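Local coordinates for protein alginate lyase, family PL7 (Zobellia galactanivorans, PDB 4BE3) that cleaves alginate by beta-elimination, acting as an exolytic lyase of polysaccharide lyase family 7 from a marine flavobacterium, probably on mannuronate- and guluronate-containing chains, at residues P120-Y125 and G259-T264; E25-Y30 and T66-K71; G95-A100 and K126-H131; D162-G167 and P228-T233. All blocks are in the same frame, centred on the assembly; numbering follows the deposited sequence.

Interaction 1 of 4, residues P120-Y125 and G259-T264; sequences PIKIFY and GAYNQT
Phe124 and Gln263 carry the van der Waals part of this buried contact. Gln263 CG touches Phe124 CE2 at 3.7 Å, approaching the ring obliquely. The bend of the glutamine chain at chi2 (-66°) brings the amide group across the end of the Phe124 ring, near CE2 and CZ; the two side chains cross at about a right angle, with the amide plane turned 85° from the ring. Phe124 is stacked on Phe137 of the adjoining strand 133-141. A second, looser apolar touch brings Lys122 CD to within 4.4 Å of Tyr261 CE2, again at an oblique angle to the ring.

Charged and polar ends find their partners elsewhere. Lys122 NZ bridges to Asp153 and Glu119, while Tyr261 OH bonds to Ser61 OG and its ring receives Arg65, a residue of the tartrate pocket, in a cation-pi contact. Where the chain leaves the strand, Asn262 OD1 accepts from Thr264 N at 3.0 Å in an Asx turn, the donor lying above the carbonyl plane.

No hydrogen bond joins the two segments; strand 104-112 lies between strands 121-126 and 260-262. Their side chains meet across it through carbon contacts, while partners outside the two strands, Asp153 and Glu119 for Lys122 and Ser61 for Tyr261, hold the polar ends. The Tyr261 side chain is about 6 Å from the bound tartrate.

Interaction 2 of 4, residues E25-Y30 and T66-K71; sequences EDLVNY and TELGQK
Lys71, extended beyond CG, crosses the Glu25 side chain at a slant on its way to a backbone carbonyl. Its CB bond points at the loop 25-30; the next carbon, CG, is 3.8 Å from Glu25 OE2. CD stays beside the same oxygen, and CE comes to 3.6 Å from Glu25 OE2, so the lysine methylenes pass OE2 one after another. At the tip, NZ donates to Glu25 O at 2.8 Å, with a C=O...N angle of 152° and the donor tilted 28° from the carbonyl plane. The same ammonium also donates to Asp12 O.

Glu25 bends at its second torsion (chi2 84°), which swings the carboxylate back over the lysine. Its OE2 nevertheless stays 4.4 Å from Lys71 NZ, beyond a salt bridge, and a water connects the two: it donates to Glu25 OE2 at 3.1 Å and accepts a weak bond from Lys71 NZ.

Deeper in the fold, Leu27 CD1 meets Leu68 CD2 at 3.7 Å, two branch tips joined in an apolar cluster with Ile16, Leu68 also packing on Phe49 of the other sheet.

The loop after strand 23-24 is thus joined to strand 65-70 by the Leu27-Leu68 contact and, just past the strand's end, by Lys71 holding backbone carbonyls. The opposite charges of Glu25 and Lys71 would probably add a modest attraction beside the weak water link.

Interaction 3 of 4, residues G95-A100 and K126-H131; sequences GDARVA and KKFPGH
The Phe128 ring meets Ala97 obliquely across the contact, Ala97 CB lying 4.4 Å from Phe128 CE1. A Tyr103 ring meets Phe128 with planes at about 60°, and within its own turn Phe128 CB lies 3.4 Å above one face of the His131 ring, offset toward the rim. The Arg98 guanidinium is held at its edge: Asp96 OD2 lies in its plane beside NH2, and NE reaches Asp96 OD1, a side-on salt bridge. Asp96 OD1 also accepts from Arg98 N at 2.8 Å, closing an Asx turn over the type I turn 96-99.

Polar contact across the segments rests on Lys126. With CG opposite the backbone N of Lys126 (chi1 175°) and the rest extended, the chain carries NZ to Ala100 O at 2.8 Å. A water accepts from Lys126 NZ at 2.9 Å and donates to the carbonyls of Ala97 and Val99, so three loop carbonyls converge on one ammonium, directly or through water.

Lys127 NZ bonds to Phe128 O and His131 O, bracing the type II turn with Gly130 at its third position. This turn makes the hairpin link between neighbouring antiparallel strands 121-126 and 133-141 of the jelly-roll fold.

Interaction 4 of 4, residues D162-G167 and P228-T233; sequences DMSVVG and PQQIKT
Ser164 and Gln230 make the close carbon contact between the turn 162-165 and the helix 229-234, Ser164 CB lying 4.0 Å from Gln230 CG. Both side chains leave their backbones toward the other segment. Gln230 has CG anti to the backbone N (chi1 178°) and continues extended, which lays its length past the serine and brings its amide to Asp162. The Asp162 and Gln230 side chains come from opposite directions, carboxylate and amide planes 60° apart. The Asp162 atom OD2 lies 3.3 Å from the Gln230 atom modelled as OE1, but the amide is probably turned over, so the nature of this approach remains undecided.

Asp162 is itself held within the turn. Ser164 N donates to Asp162 OD1 at 2.8 Å on the anti lone pair, forming an Asx turn, and the Ser164 hydroxyl donates to the same oxygen on its syn lone pair. The two bonds on OD1 hold the carboxylate's rotation where it meets Gln230. Behind it, Met163 turns from the helix and packs on Phe137 and Trp275.

The remainder is loose. Gln229, Lys232 and Thr233 of the helix are exposed; Thr233 points toward the turn, yet its side chain stays 6.3 Å from it, and only about 102 Å² is buried in all. Within the helix, Ile231 N donates to Pro228 O at 2.9 Å; Pro228, at the N-cap, and Ile231 also pack on Tyr154 and Trp152 respectively.

Gln230 thus makes this surface contact, by its CG against Ser164 and by its amide near Asp162, whose carboxylate is held by two donors on OD1 while OD2 lies close to the amide.

In the fold
Along the chain, interaction 2 closes first. Interactions 1 and 3 then cross, their segments alternating, and interaction 4 lies between the two segments of interaction 1. Interaction 1 sits about 1 Å from the centre of the chain, and the other three contact centres lie 14 to 17 Å from their nearest neighbour among the four. Interactions 1 and 2 share the ten-stranded sheet, where strands 65-70 and 260-262 pair. Interactions 1 and 4 touch, Phe124 CE2 to Met163 CE 4.2 Å. Interaction 2 lies across the chain's centre from interactions 3 and 4, which touch directly, Gly167 N lying 2.8 Å from Ala97 O. One contact thus lies at the core of the sandwich and the others involve loops toward opposite ends.

Interaction 1 of 4, residues P120-Y125 and G259-T264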
loop_
_atom_site.group_PDB
_atom_site.type_symbol
_atom_site.label_atom_id
_atom_site.label_comp_id
_atom_site.label_asym_id
_atom_site.label_seq_id
_atom_site.Cartn_x
_atom_site.Cartn_y
_atom_site.Cartn_z
ATOM N N PRO A 120 -4.228 -8.951 -13.788
ATOM C CA PRO A 120 -2.914 -9.445 -13.973
ATOM C C PRO A 120 -2.811 -10.988 -13.622
ATOM O O PRO A 120 -1.892 -11.669 -14.172
ATOM C CB PRO A 120 -2.068 -8.606 -12.912
ATOM C CG PRO A 120 -2.851 -7.317 -12.966
ATOM C CD PRO A 120 -4.320 -7.719 -12.978
ATOM N N ILE A 121 -3.648 -11.458 -12.693
ATOM C CA ILE A 121 -3.615 -12.960 -12.480
ATOM C C ILE A 121 -4.904 -13.431 -11.965
ATOM O O ILE A 121 -5.589 -12.793 -11.135
ATOM C CB ILE A 121 -2.490 -13.406 -11.497
ATOM C CG1 ILE A 121 -2.594 -14.921 -11.289
ATOM C CG2 ILE A 121 -2.574 -12.702 -10.101
ATOM C CD1 ILE A 121 -1.387 -15.548 -10.564
ATOM N N LYS A 122 -5.321 -14.655 -12.485
ATOM C CA LYS A 122 -6.462 -15.324 -11.891
ATOM C C LYS A 122 -5.924 -16.807 -11.757
ATOM O O LYS A 122 -5.333 -17.340 -12.749
ATOM C CB LYS A 122 -7.679 -15.402 -12.834
ATOM C CG LYS A 122 -8.353 -14.009 -12.849
ATOM C CD LYS A 122 -9.736 -14.111 -13.620
ATOM C CE LYS A 122 -9.506 -14.411 -15.126
ATOM N NZ LYS A 122 -8.685 -13.468 -15.975
ATOM N N ILE A 123 -6.023 -17.354 -10.577
ATOM C CA ILE A 123 -5.578 -18.791 -10.364
ATOM C C ILE A 123 -6.892 -19.585 -10.399
ATOM O O ILE A 123 -7.851 -19.365 -9.633
ATOM C CB ILE A 123 -4.902 -18.937 -8.997
ATOM C CG1 ILE A 123 -3.636 -18.017 -8.986
ATOM C CG2 ILE A 123 -4.583 -20.380 -8.704
ATOM C CD1 ILE A 123 -3.032 -17.996 -7.489
ATOM N N PHE A 124 -6.844 -20.656 -11.250
ATOM C CA PHE A 124 -8.043 -21.514 -11.437
ATOM C C PHE A 124 -7.784 -22.918 -10.909
ATOM O O PHE A 124 -6.643 -23.419 -10.999
ATOM C CB PHE A 124 -8.200 -21.723 -12.969
ATOM C CG PHE A 124 -8.710 -20.532 -13.732
ATOM C CD1 PHE A 124 -7.892 -19.395 -14.025
ATOM C CD2 PHE A 124 -10.055 -20.618 -14.259
ATOM C CE1 PHE A 124 -8.380 -18.329 -14.797
ATOM C CE2 PHE A 124 -10.476 -19.557 -15.082
ATOM C CZ PHE A 124 -9.714 -18.440 -15.321
ATOM N N TYR A 125 -8.894 -23.579 -10.562
ATOM C CA TYR A 125 -8.867 -25.050 -10.358
ATOM C C TYR A 125 -10.015 -25.476 -11.329
ATOM O O TYR A 125 -11.120 -24.935 -11.274
ATOM C CB TYR A 125 -9.211 -25.398 -8.892
ATOM C CG TYR A 125 -9.454 -26.906 -8.770
ATOM C CD1 TYR A 125 -10.705 -27.489 -9.058
ATOM C CD2 TYR A 125 -8.390 -27.731 -8.408
ATOM C CE1 TYR A 125 -10.858 -28.859 -8.932
ATOM C CE2 TYR A 125 -8.541 -29.122 -8.210
ATOM C CZ TYR A 125 -9.779 -29.639 -8.545
ATOM O OH TYR A 125 -9.915 -31.040 -8.473
ATOM N N GLY A 259 -11.259 -16.416 -2.816
ATOM C CA GLY A 259 -12.527 -17.059 -2.410
ATOM C C GLY A 259 -12.954 -18.051 -3.530
ATOM O O GLY A 259 -12.080 -18.840 -3.977
ATOM N N ALA A 260 -14.250 -18.000 -3.915
ATOM C CA ALA A 260 -14.770 -18.871 -4.984
ATOM C C ALA A 260 -15.436 -17.992 -6.032
ATOM O O ALA A 260 -16.584 -17.578 -5.862
ATOM C CB ALA A 260 -15.748 -19.861 -4.387
ATOM N N TYR A 261 -14.733 -17.752 -7.145
ATOM C CA TYR A 261 -15.303 -16.924 -8.228
ATOM C C TYR A 261 -15.600 -17.981 -9.288
ATOM O O TYR A 261 -14.660 -18.501 -9.952
ATOM C CB TYR A 261 -14.164 -15.981 -8.668
ATOM C CG TYR A 261 -14.500 -15.113 -9.892
ATOM C CD1 TYR A 261 -15.830 -14.873 -10.293
ATOM C CD2 TYR A 261 -13.415 -14.486 -10.576
ATOM C CE1 TYR A 261 -16.064 -13.973 -11.375
ATOM C CE2 TYR A 261 -13.674 -13.623 -11.633
ATOM C CZ TYR A 261 -14.948 -13.388 -12.000
ATOM O OH TYR A 261 -15.148 -12.514 -13.060
ATOM N N ASN A 262 -16.854 -18.299 -9.414
ATOM C CA ASN A 262 -17.297 -19.483 -10.250
ATOM C C ASN A 262 -17.137 -19.133 -11.685
ATOM O O ASN A 262 -17.707 -18.153 -12.090
ATOM C CB ASN A 262 -18.731 -19.730 -9.953
ATOM C CG ASN A 262 -19.163 -21.155 -10.410
ATOM O OD1 ASN A 262 -18.389 -21.803 -11.135
ATOM N ND2 ASN A 262 -20.302 -21.601 -9.960
ATOM N N GLN A 263 -16.390 -19.928 -12.503
ATOM C CA GLN A 263 -16.351 -19.513 -13.897
ATOM C C GLN A 263 -17.323 -20.380 -14.705
ATOM O O GLN A 263 -17.381 -20.202 -15.919
ATOM C CB GLN A 263 -14.986 -19.907 -14.470
ATOM C CG GLN A 263 -13.853 -19.283 -13.606
ATOM C CD GLN A 263 -13.868 -17.763 -13.710
ATOM O OE1 GLN A 263 -14.211 -17.049 -12.657
ATOM N NE2 GLN A 263 -13.521 -17.215 -14.809
ATOM N N THR A 264 -18.142 -21.179 -14.043
ATOM C CA THR A 264 -19.168 -21.870 -14.869
ATOM C C THR A 264 -20.521 -21.123 -14.704
ATOM O O THR A 264 -21.029 -20.920 -13.613
ATOM C CB THR A 264 -19.360 -23.325 -14.290
ATOM O OG1 THR A 264 -18.142 -24.046 -14.392
ATOM C CG2 THR A 264 -20.364 -24.100 -15.274
#

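Interaction 2 of 4, residues E25-Y30 and T66-K71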
loop_
_atom_site.group_PDB
_atom_site.type_symbol
_atom_site.label_atom_id
_atom_site.label_comp_id
_atom_site.label_asym_id
_atom_site.label_seq_id
_atom_site.Cartn_x
_atom_site.Cartn_y
_atom_site.Cartn_z
ATOM N N GLU A 25 -18.951 -4.833 3.921
ATOM C CA GLU A 25 -17.624 -4.217 3.998
ATOM C C GLU A 25 -16.959 -4.632 5.313
ATOM O O GLU A 25 -15.730 -4.648 5.424
ATOM C CB GLU A 25 -17.842 -2.696 3.903
ATOM C CG GLU A 25 -16.568 -1.892 3.892
ATOM C CD GLU A 25 -15.936 -1.795 2.466
ATOM O OE1 GLU A 25 -16.691 -2.005 1.449
ATOM O OE2 GLU A 25 -14.693 -1.434 2.392
ATOM N N ASP A 26 -17.758 -4.820 6.365
ATOM C CA ASP A 26 -17.218 -5.156 7.733
ATOM C C ASP A 26 -17.417 -6.604 8.011
ATOM O O ASP A 26 -18.539 -7.066 8.247
ATOM C CB ASP A 26 -17.902 -4.417 8.953
ATOM C CG ASP A 26 -17.258 -4.813 10.345
ATOM O OD1 ASP A 26 -16.113 -5.425 10.467
ATOM O OD2 ASP A 26 -17.913 -4.452 11.372
ATOM N N LEU A 27 -16.335 -7.381 7.963
ATOM C CA LEU A 27 -16.532 -8.877 7.922
ATOM C C LEU A 27 -16.192 -9.499 9.187
ATOM O O LEU A 27 -16.272 -10.701 9.402
ATOM C CB LEU A 27 -15.627 -9.531 6.744
ATOM C CG LEU A 27 -16.038 -9.075 5.347
ATOM C CD1 LEU A 27 -15.025 -9.768 4.390
ATOM C CD2 LEU A 27 -17.477 -9.436 5.086
ATOM N N VAL A 28 -15.839 -8.642 10.169
ATOM C CA VAL A 28 -15.674 -9.234 11.504
ATOM C C VAL A 28 -16.998 -9.737 12.060
ATOM O O VAL A 28 -18.081 -8.933 12.042
ATOM C CB VAL A 28 -14.971 -8.239 12.485
ATOM C CG1 VAL A 28 -14.993 -8.821 13.908
ATOM C CG2 VAL A 28 -13.482 -8.070 12.090
ATOM N N ASN A 29 -17.003 -10.988 12.586
ATOM C CA ASN A 29 -18.249 -11.624 13.026
ATOM C C ASN A 29 -19.355 -11.551 12.003
ATOM O O ASN A 29 -20.493 -11.121 12.316
ATOM C CB ASN A 29 -18.710 -11.022 14.346
ATOM C CG ASN A 29 -17.670 -11.243 15.425
ATOM O OD1 ASN A 29 -16.985 -12.300 15.393
ATOM N ND2 ASN A 29 -17.478 -10.257 16.357
ATOM N N TYR A 30 -19.053 -11.986 10.760
ATOM C CA TYR A 30 -20.079 -12.004 9.709
ATOM C C TYR A 30 -20.074 -13.313 9.054
ATOM O O TYR A 30 -18.973 -13.797 8.739
ATOM C CB TYR A 30 -19.759 -10.938 8.726
ATOM C CG TYR A 30 -20.764 -10.971 7.564
ATOM C CD1 TYR A 30 -22.018 -10.457 7.715
ATOM C CD2 TYR A 30 -20.413 -11.607 6.331
ATOM C CE1 TYR A 30 -22.983 -10.476 6.672
ATOM C CE2 TYR A 30 -21.314 -11.578 5.286
ATOM C CZ TYR A 30 -22.591 -11.033 5.468
ATOM O OH TYR A 30 -23.490 -11.075 4.438
ATOM N N THR A 66 -18.543 -15.873 -4.533
ATOM C CA THR A 66 -18.560 -15.489 -3.085
ATOM C C THR A 66 -17.101 -15.249 -2.839
ATOM O O THR A 66 -16.282 -16.259 -2.859
ATOM C CB THR A 66 -19.060 -16.635 -2.263
ATOM O OG1 THR A 66 -20.450 -16.851 -2.586
ATOM C CG2 THR A 66 -18.942 -16.240 -0.762
ATOM N N GLU A 67 -16.654 -13.970 -2.740
ATOM C CA GLU A 67 -15.161 -13.793 -2.852
ATOM C C GLU A 67 -14.831 -12.490 -2.052
ATOM O O GLU A 67 -15.572 -11.454 -2.183
ATOM C CB GLU A 67 -14.870 -13.543 -4.376
ATOM C CG GLU A 67 -13.361 -13.553 -4.671
ATOM C CD GLU A 67 -13.058 -13.275 -6.126
ATOM O OE1 GLU A 67 -13.752 -12.412 -6.776
ATOM O OE2 GLU A 67 -12.061 -13.873 -6.578
ATOM N N LEU A 68 -13.700 -12.560 -1.403
ATOM C CA LEU A 68 -13.178 -11.324 -0.671
ATOM C C LEU A 68 -12.509 -10.394 -1.635
ATOM O O LEU A 68 -11.851 -10.887 -2.610
ATOM C CB LEU A 68 -12.135 -11.837 0.282
ATOM C CG LEU A 68 -12.567 -12.880 1.246
ATOM C CD1 LEU A 68 -11.336 -13.124 2.177
ATOM C CD2 LEU A 68 -13.720 -12.341 2.153
ATOM N N GLY A 69 -12.489 -9.073 -1.384
ATOM C CA GLY A 69 -11.666 -8.158 -2.166
ATOM C C GLY A 69 -10.869 -7.363 -1.111
ATOM O O GLY A 69 -11.445 -6.932 -0.052
ATOM N N GLN A 70 -9.606 -7.202 -1.406
ATOM C CA GLN A 70 -8.750 -6.472 -0.414
ATOM C C GLN A 70 -9.127 -4.969 -0.453
ATOM O O GLN A 70 -9.191 -4.308 -1.522
ATOM C CB GLN A 70 -7.281 -6.676 -0.854
ATOM C CG GLN A 70 -6.300 -5.871 -0.039
ATOM C CD GLN A 70 -4.907 -6.097 -0.605
ATOM O OE1 GLN A 70 -4.754 -6.286 -1.872
ATOM N NE2 GLN A 70 -3.841 -5.928 0.222
ATOM N N LYS A 71 -9.277 -4.371 0.774
ATOM C CA LYS A 71 -9.735 -2.945 0.818
ATOM C C LYS A 71 -8.634 -1.972 0.421
ATOM O O LYS A 71 -8.910 -0.979 -0.247
ATOM C CB LYS A 71 -10.079 -2.690 2.293
ATOM C CG LYS A 71 -11.375 -3.356 2.696
ATOM C CD LYS A 71 -11.645 -3.028 4.190
ATOM C CE LYS A 71 -12.957 -3.697 4.560
ATOM N NZ LYS A 71 -13.268 -3.406 6.029
HETATM O O HOH W 1 -13.722 -0.151 5.094
#

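Interaction 3 of 4, residues G95-A100 and K126-H131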
loop_
_atom_site.group_PDB
_atom_site.type_symbol
_atom_site.label_atom_id
_atom_site.label_comp_id
_atom_site.label_asym_id
_atom_site.label_seq_id
_atom_site.Cartn_x
_atom_site.Cartn_y
_atom_site.Cartn_z
ATOM N N GLY A 95 -21.836 -28.247 -17.889
ATOM C CA GLY A 95 -21.151 -27.123 -18.627
ATOM C C GLY A 95 -20.783 -27.850 -19.953
ATOM O O GLY A 95 -20.864 -29.119 -20.060
ATOM N N ASP A 96 -20.386 -27.061 -20.934
ATOM C CA ASP A 96 -20.061 -27.541 -22.251
ATOM C C ASP A 96 -18.528 -27.763 -22.252
ATOM O O ASP A 96 -17.755 -26.847 -22.026
ATOM C CB ASP A 96 -20.503 -26.458 -23.215
ATOM C CG ASP A 96 -20.215 -26.838 -24.636
ATOM O OD1 ASP A 96 -19.178 -27.458 -24.922
ATOM O OD2 ASP A 96 -21.050 -26.518 -25.490
ATOM N N ALA A 97 -18.088 -28.999 -22.461
ATOM C CA ALA A 97 -16.581 -29.261 -22.388
ATOM C C ALA A 97 -15.803 -28.628 -23.485
ATOM O O ALA A 97 -14.573 -28.566 -23.359
ATOM C CB ALA A 97 -16.381 -30.831 -22.490
ATOM N N ARG A 98 -16.431 -28.068 -24.515
ATOM C CA ARG A 98 -15.649 -27.384 -25.551
ATOM C C ARG A 98 -15.244 -25.954 -25.043
ATOM O O ARG A 98 -14.385 -25.356 -25.712
ATOM C CB ARG A 98 -16.603 -27.079 -26.781
ATOM C CG ARG A 98 -16.910 -28.454 -27.454
ATOM C CD ARG A 98 -17.960 -28.094 -28.598
ATOM N NE ARG A 98 -19.179 -27.494 -27.998
ATOM C CZ ARG A 98 -20.011 -26.623 -28.617
ATOM N NH1 ARG A 98 -19.821 -26.225 -29.888
ATOM N NH2 ARG A 98 -21.028 -26.006 -27.979
ATOM N N VAL A 99 -15.856 -25.529 -23.966
ATOM C CA VAL A 99 -15.625 -24.076 -23.488
ATOM C C VAL A 99 -14.545 -24.191 -22.429
ATOM O O VAL A 99 -14.754 -24.831 -21.415
ATOM C CB VAL A 99 -16.980 -23.565 -22.917
ATOM C CG1 VAL A 99 -16.716 -22.130 -22.424
ATOM C CG2 VAL A 99 -18.044 -23.545 -24.073
ATOM N N ALA A 100 -13.488 -23.371 -22.582
ATOM C CA ALA A 100 -12.243 -23.437 -21.738
ATOM C C ALA A 100 -12.635 -23.164 -20.328
ATOM O O ALA A 100 -12.021 -23.801 -19.435
ATOM C CB ALA A 100 -11.261 -22.401 -22.289
ATOM N N LYS A 126 -9.699 -26.458 -12.222
ATOM C CA LYS A 126 -10.719 -26.939 -13.177
ATOM C C LYS A 126 -10.731 -28.498 -13.136
ATOM O O LYS A 126 -9.638 -29.137 -13.144
ATOM C CB LYS A 126 -10.278 -26.448 -14.519
ATOM C CG LYS A 126 -11.257 -27.019 -15.670
ATOM C CD LYS A 126 -10.805 -26.338 -16.972
ATOM C CE LYS A 126 -11.563 -27.067 -18.157
ATOM N NZ LYS A 126 -11.134 -26.412 -19.471
ATOM N N LYS A 127 -11.936 -29.082 -13.091
ATOM C CA LYS A 127 -11.940 -30.570 -13.036
ATOM C C LYS A 127 -13.148 -30.995 -13.875
ATOM O O LYS A 127 -14.260 -30.620 -13.626
ATOM C CB LYS A 127 -12.036 -31.093 -11.580
ATOM C CG LYS A 127 -11.900 -32.661 -11.567
ATOM C CD LYS A 127 -12.248 -33.256 -10.219
ATOM C CE LYS A 127 -13.729 -33.273 -9.977
ATOM N NZ LYS A 127 -14.512 -34.115 -11.030
ATOM N N PHE A 128 -12.865 -31.831 -14.904
ATOM C CA PHE A 128 -14.012 -32.372 -15.682
ATOM C C PHE A 128 -14.881 -33.320 -14.890
ATOM O O PHE A 128 -14.460 -33.981 -13.925
ATOM C CB PHE A 128 -13.416 -33.136 -16.881
ATOM C CG PHE A 128 -12.714 -32.174 -17.895
ATOM C CD1 PHE A 128 -13.519 -31.468 -18.834
ATOM C CD2 PHE A 128 -11.329 -31.963 -17.832
ATOM C CE1 PHE A 128 -12.915 -30.613 -19.768
ATOM C CE2 PHE A 128 -10.714 -31.044 -18.744
ATOM C CZ PHE A 128 -11.488 -30.318 -19.696
ATOM N N PRO A 129 -16.144 -33.413 -15.287
ATOM C CA PRO A 129 -17.044 -34.234 -14.539
ATOM C C PRO A 129 -16.545 -35.682 -14.547
ATOM O O PRO A 129 -16.073 -36.174 -15.567
ATOM C CB PRO A 129 -18.298 -34.245 -15.443
ATOM C CG PRO A 129 -18.347 -32.783 -16.023
ATOM C CD PRO A 129 -16.843 -32.534 -16.264
ATOM N N GLY A 130 -16.718 -36.344 -13.409
ATOM C CA GLY A 130 -16.251 -37.772 -13.332
ATOM C C GLY A 130 -14.780 -37.948 -13.073
ATOM O O GLY A 130 -14.453 -38.981 -12.546
ATOM N N HIS A 131 -13.888 -36.963 -13.313
ATOM C CA HIS A 131 -12.495 -37.126 -13.054
ATOM C C HIS A 131 -12.187 -37.093 -11.583
ATOM O O HIS A 131 -12.911 -36.427 -10.821
ATOM C CB HIS A 131 -11.614 -35.995 -13.718
ATOM C CG HIS A 131 -11.542 -36.139 -15.224
ATOM N ND1 HIS A 131 -10.825 -35.300 -16.036
ATOM C CD2 HIS A 131 -12.145 -37.081 -16.043
ATOM C CE1 HIS A 131 -11.000 -35.715 -17.332
ATOM N NE2 HIS A 131 -11.787 -36.800 -17.327
HETATM O O HOH W 2 -13.347 -27.258 -21.117
#

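Interaction 4 of 4, residues D162-G167 and P228-T233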
loop_
_atom_site.group_PDB
_atom_site.type_symbol
_atom_site.label_atom_id
_atom_site.label_comp_id
_atom_site.label_asym_id
_atom_site.label_seq_id
_atom_site.Cartn_x
_atom_site.Cartn_y
_atom_site.Cartn_z
ATOM N N ASP A 162 -3.514 -26.573 -18.657
ATOM C CA ASP A 162 -3.930 -25.123 -18.607
ATOM C C ASP A 162 -5.394 -24.996 -19.189
ATOM O O ASP A 162 -6.030 -26.028 -19.480
ATOM C CB ASP A 162 -2.929 -24.199 -19.338
ATOM C CG ASP A 162 -2.833 -24.498 -20.796
ATOM O OD1 ASP A 162 -3.856 -24.726 -21.501
ATOM O OD2 ASP A 162 -1.675 -24.521 -21.260
ATOM N N MET A 163 -5.927 -23.781 -19.329
ATOM C CA MET A 163 -7.328 -23.696 -19.584
ATOM C C MET A 163 -7.623 -24.181 -21.016
ATOM O O MET A 163 -8.826 -24.418 -21.317
ATOM C CB MET A 163 -7.628 -22.124 -19.643
ATOM C CG MET A 163 -9.047 -21.839 -19.418
ATOM S SD MET A 163 -9.217 -20.024 -19.798
ATOM C CE MET A 163 -10.914 -19.897 -19.210
ATOM N N SER A 164 -6.585 -24.289 -21.844
ATOM C CA SER A 164 -6.828 -24.526 -23.302
ATOM C C SER A 164 -7.185 -26.001 -23.588
ATOM O O SER A 164 -7.571 -26.344 -24.705
ATOM C CB SER A 164 -5.589 -24.147 -24.197
ATOM O OG SER A 164 -4.505 -25.029 -23.927
ATOM N N VAL A 165 -6.997 -26.872 -22.607
ATOM C CA VAL A 165 -7.236 -28.323 -22.841
ATOM C C VAL A 165 -8.745 -28.555 -22.696
ATOM O O VAL A 165 -9.263 -28.646 -21.561
ATOM C CB VAL A 165 -6.435 -29.204 -21.877
ATOM C CG1 VAL A 165 -6.677 -30.695 -22.285
ATOM C CG2 VAL A 165 -4.921 -28.969 -22.136
ATOM N N VAL A 166 -9.456 -28.605 -23.800
ATOM C CA VAL A 166 -10.927 -28.695 -23.785
ATOM C C VAL A 166 -11.317 -30.082 -24.264
ATOM O O VAL A 166 -10.471 -30.800 -24.832
ATOM C CB VAL A 166 -11.553 -27.580 -24.656
ATOM C CG1 VAL A 166 -11.165 -26.161 -24.059
ATOM C CG2 VAL A 166 -10.972 -27.617 -26.113
ATOM N N GLY A 167 -12.622 -30.376 -24.169
ATOM C CA GLY A 167 -13.094 -31.668 -24.729
ATOM C C GLY A 167 -13.418 -31.357 -26.218
ATOM O O GLY A 167 -13.589 -30.176 -26.689
ATOM N N PRO A 228 0.879 -15.326 -28.146
ATOM C CA PRO A 228 1.193 -16.769 -28.180
ATOM C C PRO A 228 0.259 -17.637 -29.094
ATOM O O PRO A 228 -0.921 -17.370 -29.277
ATOM C CB PRO A 228 0.975 -17.204 -26.714
ATOM C CG PRO A 228 1.176 -15.961 -25.898
ATOM C CD PRO A 228 0.643 -14.828 -26.781
ATOM N N GLN A 229 0.803 -18.726 -29.624
ATOM C CA GLN A 229 -0.102 -19.652 -30.340
ATOM C C GLN A 229 -1.275 -20.124 -29.551
ATOM O O GLN A 229 -2.372 -20.400 -30.132
ATOM C CB GLN A 229 0.736 -20.879 -30.828
ATOM C CG GLN A 229 0.006 -21.688 -31.987
ATOM C CD GLN A 229 -0.108 -20.907 -33.356
ATOM O OE1 GLN A 229 0.628 -19.960 -33.587
ATOM N NE2 GLN A 229 -1.097 -21.286 -34.257
ATOM N N GLN A 230 -1.166 -20.223 -28.184
ATOM C CA GLN A 230 -2.268 -20.653 -27.412
ATOM C C GLN A 230 -3.452 -19.714 -27.623
ATOM O O GLN A 230 -4.587 -20.223 -27.624
ATOM C CB GLN A 230 -1.910 -20.614 -25.876
ATOM C CG GLN A 230 -3.150 -21.055 -25.028
ATOM C CD GLN A 230 -2.825 -20.838 -23.520
ATOM O OE1 GLN A 230 -2.002 -21.658 -22.857
ATOM N NE2 GLN A 230 -3.261 -19.717 -23.043
ATOM N N ILE A 231 -3.159 -18.424 -27.758
ATOM C CA ILE A 231 -4.270 -17.400 -27.878
ATOM C C ILE A 231 -4.901 -17.598 -29.296
ATOM O O ILE A 231 -6.079 -17.693 -29.441
ATOM C CB ILE A 231 -3.747 -15.990 -27.852
ATOM C CG1 ILE A 231 -2.988 -15.664 -26.522
ATOM C CG2 ILE A 231 -4.894 -15.000 -28.137
ATOM C CD1 ILE A 231 -3.588 -16.278 -25.368
ATOM N N LYS A 232 -4.041 -17.754 -30.306
ATOM C CA LYS A 232 -4.595 -17.880 -31.733
ATOM C C LYS A 232 -5.514 -19.064 -31.733
ATOM O O LYS A 232 -6.616 -19.038 -32.393
ATOM C CB LYS A 232 -3.458 -18.186 -32.701
ATOM C CG LYS A 232 -2.371 -17.151 -32.477
ATOM C CD LYS A 232 -2.335 -15.918 -33.359
ATOM C CE LYS A 232 -0.910 -15.865 -33.970
ATOM N NZ LYS A 232 -0.807 -15.074 -35.269
ATOM N N THR A 233 -5.092 -20.187 -31.102
ATOM C CA THR A 233 -5.872 -21.398 -31.074
ATOM C C THR A 233 -7.144 -21.245 -30.189
ATOM O O THR A 233 -8.275 -21.559 -30.636
ATOM C CB THR A 233 -5.025 -22.573 -30.502
ATOM O OG1 THR A 233 -4.011 -22.801 -31.504
ATOM C CG2 THR A 233 -5.924 -23.927 -30.482
#